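Local atomic coordinates of 3-methyladenine DNA glycosylase (Helicobacter pylori, PDB entry 1PU6), a protein that excises alkylated bases such as 3-methyladenine from DNA by cleaving the N-glycosidic bond, the opening step of base excision repair. Residues E32-A37 with Q109-F114; Q116-E121 with A136-A141. All coordinates share one frame; numbering follows the deposited sequence.

Overall arrangement
Of the segments involved, 32-37 on helix 31-39 comes first in the chain; interaction 1 closes a largely helical loop of 71 residues where 109-114, at the start of helix 111-117, packs against it. Interaction 2 opens just afterwards, at 116-121, and closes a loop of only 14 residues on helix 131-141. The two contacts therefore follow in series, neither nested nor crossed, and helix 111-117 serves both. In space they join, their centres about 9 Å apart: Ala136 and Ile137 pack on Ala37, and Phe114 also touches Ile137. Helices 31-39, 111-117 and the helix-hairpin-helix of 120-124 and 131-141 are thereby tied together within the HhH-GPD fold.

Interaction 1 (E32-A37 with Q109-F114); sequences EALLGA and QSFENF
Leu34 reaches from helix 31-39 toward the start of helix 111-117 and sets one methyl, CD1, against two phenylalanine rings. The closest approach is to Phe114, with Leu34 CD1 3.8 Å from Phe114 CE2 and nearly as close to CZ of that ring. The methyl approaches that ring obliquely, and the two side chains are set at a slant to each other. Phe111 is met differently: Leu34 CD1 lies at the ring's edge, near its plane, 4.1 Å from Phe111 CE1. The two rings, three residues apart on one helix, run side by side with their planes only about 20° apart, and Phe111 CD1 is 3.8 Å from Phe114 CD2. With CG anti to the backbone N (chi1 178°), Leu34 extends CD1 toward the rings, although Leu34 CA and Phe111 CA are 10.3 Å apart. This is helix-to-helix packing inside the all-helical HhH-GPD fold, where helix 31-39 also faces helix 131-141, the second helix of the helix-hairpin-helix. Leu34 touches Ile137 of that helix and Leu100 and Ile104 of helix 90-108, while Phe111 meets Phe31 edge-to-face. The start of helix 111-117 is fixed by polar bonds at its N-terminal end: Ser110, the N-cap, accepts from the backbone of Asn113, with Asn113 N to Ser110 OG 3.0 Å and a fairly straight N-H...O angle of 162°. The carboxylate of Glu66 takes the backbone N-H groups of Phe111 and Glu112, one on each oxygen, where a negative charge would probably be favoured by the helix dipole.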
# COMPACT_ATOMS: atom_id res chain seq x y z
N GLU A 32 7.94 0.28 -7.91
CA GLU A 32 7.88 1.54 -7.15
C GLU A 32 6.79 1.53 -6.07
O GLU A 32 6.99 2.11 -4.99
CB GLU A 32 7.63 2.72 -8.13
CG GLU A 32 7.47 4.09 -7.47
CD GLU A 32 7.29 5.20 -8.50
OE1 GLU A 32 6.60 6.18 -8.14
OE2 GLU A 32 7.82 5.06 -9.64
N ALA A 33 5.65 0.90 -6.37
CA ALA A 33 4.57 0.77 -5.37
C ALA A 33 5.04 -0.09 -4.18
O ALA A 33 4.76 0.25 -3.01
CB ALA A 33 3.26 0.19 -6.01
N LEU A 34 5.72 -1.23 -4.44
CA LEU A 34 6.29 -2.02 -3.33
C LEU A 34 7.29 -1.14 -2.53
O LEU A 34 7.23 -1.13 -1.28
CB LEU A 34 7.01 -3.28 -3.90
CG LEU A 34 7.70 -4.16 -2.85
CD1 LEU A 34 7.81 -5.59 -3.43
CD2 LEU A 34 9.13 -3.62 -2.60
N LEU A 35 8.16 -0.38 -3.20
CA LEU A 35 9.12 0.44 -2.44
C LEU A 35 8.40 1.48 -1.55
O LEU A 35 8.76 1.67 -0.37
CB LEU A 35 10.09 1.23 -3.35
CG LEU A 35 11.00 0.34 -4.17
CD1 LEU A 35 11.84 1.26 -5.04
CD2 LEU A 35 11.94 -0.50 -3.25
N GLY A 36 7.41 2.16 -2.08
CA GLY A 36 6.71 3.13 -1.27
C GLY A 36 5.92 2.52 -0.13
O GLY A 36 5.81 3.14 0.94
N ALA A 37 5.38 1.32 -0.33
CA ALA A 37 4.62 0.67 0.72
C ALA A 37 5.54 0.38 1.91
O ALA A 37 5.09 0.46 3.06
CB ALA A 37 3.99 -0.64 0.20
N GLN A 109 12.24 -15.86 -7.85
CA GLN A 109 13.04 -15.70 -9.06
C GLN A 109 12.85 -14.37 -9.79
O GLN A 109 13.81 -13.83 -10.38
CB GLN A 109 12.95 -16.94 -10.02
CG GLN A 109 13.56 -18.20 -9.39
CD GLN A 109 12.67 -18.91 -8.34
OE1 GLN A 109 11.43 -19.11 -8.55
NE2 GLN A 109 13.29 -19.29 -7.20
N SER A 110 11.62 -13.86 -9.80
CA SER A 110 11.35 -12.61 -10.53
C SER A 110 10.24 -11.84 -9.86
O SER A 110 9.46 -12.42 -9.11
CB SER A 110 10.89 -12.94 -11.98
OG SER A 110 9.66 -13.70 -12.02
N PHE A 111 10.20 -10.53 -10.12
CA PHE A 111 9.11 -9.71 -9.61
C PHE A 111 7.79 -10.20 -10.23
O PHE A 111 6.77 -10.21 -9.56
CB PHE A 111 9.36 -8.22 -9.94
CG PHE A 111 8.36 -7.30 -9.35
CD1 PHE A 111 8.15 -7.26 -7.96
CD2 PHE A 111 7.61 -6.44 -10.18
CE1 PHE A 111 7.19 -6.39 -7.40
CE2 PHE A 111 6.66 -5.55 -9.63
CZ PHE A 111 6.46 -5.52 -8.24
N GLU A 112 7.80 -10.60 -11.50
CA GLU A 112 6.55 -11.07 -12.12
C GLU A 112 5.99 -12.30 -11.40
O GLU A 112 4.79 -12.36 -11.11
CB GLU A 112 6.79 -11.43 -13.61
CG GLU A 112 5.54 -11.94 -14.33
CD GLU A 112 5.66 -11.85 -15.85
OE1 GLU A 112 6.76 -11.52 -16.35
OE2 GLU A 112 4.65 -12.12 -16.56
N ASN A 113 6.84 -13.29 -11.12
CA ASN A 113 6.36 -14.47 -10.41
C ASN A 113 5.97 -14.15 -8.98
O ASN A 113 4.97 -14.71 -8.47
CB ASN A 113 7.42 -15.59 -10.45
CG ASN A 113 6.87 -16.93 -10.01
OD1 ASN A 113 5.81 -17.42 -10.53
ND2 ASN A 113 7.57 -17.57 -9.06
N PHE A 114 6.72 -13.26 -8.34
CA PHE A 114 6.39 -12.81 -6.98
C PHE A 114 4.94 -12.29 -6.93
O PHE A 114 4.19 -12.61 -6.01
CB PHE A 114 7.39 -11.68 -6.56
CG PHE A 114 6.98 -10.85 -5.35
CD1 PHE A 114 7.27 -11.25 -4.03
CD2 PHE A 114 6.38 -9.58 -5.55
CE1 PHE A 114 6.93 -10.42 -2.92
CE2 PHE A 114 6.00 -8.76 -4.46
CZ PHE A 114 6.30 -9.16 -3.15

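Interaction 2 (Q116-E121 with A136-A141); sequences QEVTRE and AILCYA. Unlike the reference sequence in segment 116-121: Arg120 (reference Lys). Unlike the reference sequence in segment 136-141: Ala141 (reference Val).
Leu138 points from helix 131-141 toward 116-121, where helix 111-117 gives way to helix 120-124, and divides its two methyls between the residues there. CB starts the side chain in that direction, and CG, anti to the carbonyl carbon (chi1 -69°), is the fork; neither touches the other segment, and the contact is made at the tip. One prong, Leu138 CD1, goes to Arg120: it lies 3.6 Å from Arg120 CB and 3.7 Å from Arg120 CA, with Arg120 CG slightly farther along. The two side chains cross at about a right angle, and the methyl meets the arginine at its root, not at its charged end. The other prong, Leu138 CD2, is 3.8 Å from Val118 CG1, the branch lodged between the valine's backbone N and carbonyl carbon. Val118 is the first residue to leave helix 111-117, and Thr119 is the N-cap of helix 120-124, its OG1 bonded to the backbone N of Trp122. Leu138 thus bridges the junction of two helices and the second helix of the helix-hairpin-helix, a motif through which this family generally engages the DNA backbone. Leu123 of helix 120-124 also touches both Val118 and Leu138. Past the methyl, the arginine chain bends at chi3 (-146°) and leads its guanidinium away to salt bridges with Asp135 and Asp168. Arg120 thus works in two parts: its first carbons join an apolar, non-directional contact, while its charge is engaged by carboxylates on helices 131-141 and 167-179, which probably helps to hold the arginine's first carbons beside Leu138.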
# COMPACT_ATOMS: atom_id res chain seq x y z
N GLN A 116 2.44 -13.05 -8.60
CA GLN A 116 1.50 -14.16 -8.68
C GLN A 116 1.47 -15.03 -7.43
O GLN A 116 0.37 -15.44 -7.02
CB GLN A 116 1.78 -15.02 -9.91
CG GLN A 116 0.81 -16.16 -10.16
CD GLN A 116 1.21 -17.00 -11.39
OE1 GLN A 116 1.23 -16.48 -12.52
NE2 GLN A 116 1.55 -18.28 -11.17
N GLU A 117 2.62 -15.31 -6.81
CA GLU A 117 2.71 -16.37 -5.80
C GLU A 117 2.89 -15.92 -4.36
O GLU A 117 2.73 -16.77 -3.44
CB GLU A 117 3.85 -17.33 -6.15
CG GLU A 117 3.73 -17.99 -7.54
CD GLU A 117 2.66 -19.07 -7.62
OE1 GLU A 117 2.34 -19.48 -8.76
OE2 GLU A 117 2.16 -19.54 -6.54
N VAL A 118 3.23 -14.64 -4.14
CA VAL A 118 3.47 -14.17 -2.78
C VAL A 118 2.23 -14.34 -1.87
O VAL A 118 1.08 -14.22 -2.33
CB VAL A 118 4.00 -12.71 -2.76
CG1 VAL A 118 2.97 -11.76 -3.22
CG2 VAL A 118 4.60 -12.35 -1.38
N THR A 119 2.48 -14.65 -0.59
CA THR A 119 1.45 -14.68 0.43
C THR A 119 1.73 -13.63 1.50
O THR A 119 2.90 -13.19 1.70
CB THR A 119 1.33 -16.02 1.13
OG1 THR A 119 2.56 -16.30 1.82
CG2 THR A 119 1.14 -17.13 0.16
N ARG A 120 0.69 -13.22 2.20
CA ARG A 120 0.86 -12.28 3.30
C ARG A 120 1.90 -12.80 4.34
O ARG A 120 2.73 -12.02 4.83
CB ARG A 120 -0.47 -12.05 3.96
CG ARG A 120 -0.39 -10.94 4.98
CD ARG A 120 -1.47 -11.04 5.97
NE ARG A 120 -1.93 -9.73 6.44
CZ ARG A 120 -2.51 -9.50 7.60
NH1 ARG A 120 -2.64 -10.49 8.53
NH2 ARG A 120 -2.98 -8.26 7.86
N GLU A 121 1.83 -14.09 4.67
CA GLU A 121 2.72 -14.61 5.72
C GLU A 121 4.18 -14.59 5.27
O GLU A 121 5.08 -14.36 6.12
CB GLU A 121 2.25 -16.00 6.13
CG GLU A 121 0.87 -15.95 6.83
CD GLU A 121 -0.32 -15.76 5.83
OE1 GLU A 121 -1.36 -15.15 6.26
OE2 GLU A 121 -0.25 -16.16 4.60
N ALA A 136 -0.34 -3.46 1.86
CA ALA A 136 -0.22 -2.46 0.78
C ALA A 136 0.56 -3.04 -0.40
O ALA A 136 0.23 -2.78 -1.58
CB ALA A 136 0.44 -1.16 1.31
N ILE A 137 1.58 -3.87 -0.11
CA ILE A 137 2.26 -4.55 -1.21
C ILE A 137 1.27 -5.51 -1.93
O ILE A 137 1.17 -5.54 -3.18
CB ILE A 137 3.50 -5.34 -0.66
CG1 ILE A 137 4.57 -4.36 -0.14
CG2 ILE A 137 4.05 -6.35 -1.75
CD1 ILE A 137 5.71 -5.03 0.71
N LEU A 138 0.54 -6.33 -1.15
CA LEU A 138 -0.40 -7.30 -1.79
C LEU A 138 -1.47 -6.60 -2.68
O LEU A 138 -1.76 -7.06 -3.83
CB LEU A 138 -1.15 -8.13 -0.75
CG LEU A 138 -0.23 -9.12 -0.04
CD1 LEU A 138 -0.90 -9.74 1.19
CD2 LEU A 138 0.34 -10.23 -0.93
N CYS A 139 -2.05 -5.52 -2.17
CA CYS A 139 -3.08 -4.81 -2.95
C CYS A 139 -2.48 -3.97 -4.06
O CYS A 139 -2.80 -4.17 -5.25
CB CYS A 139 -3.93 -3.90 -1.99
SG CYS A 139 -5.20 -3.03 -2.88
N TYR A 140 -1.62 -3.01 -3.71
CA TYR A 140 -1.21 -1.97 -4.67
C TYR A 140 -0.02 -2.34 -5.55
O TYR A 140 0.22 -1.67 -6.55
CB TYR A 140 -0.85 -0.67 -3.92
CG TYR A 140 -2.06 -0.13 -3.20
CD1 TYR A 140 -3.04 0.63 -3.93
CD2 TYR A 140 -2.19 -0.26 -1.80
CE1 TYR A 140 -4.13 1.22 -3.30
CE2 TYR A 140 -3.32 0.32 -1.13
CZ TYR A 140 -4.27 1.05 -1.90
OH TYR A 140 -5.35 1.57 -1.26
N ALA A 141 0.72 -3.38 -5.17
CA ALA A 141 1.75 -3.90 -6.07
C ALA A 141 1.31 -5.18 -6.77
O ALA A 141 1.68 -5.36 -7.91
CB ALA A 141 3.12 -4.10 -5.38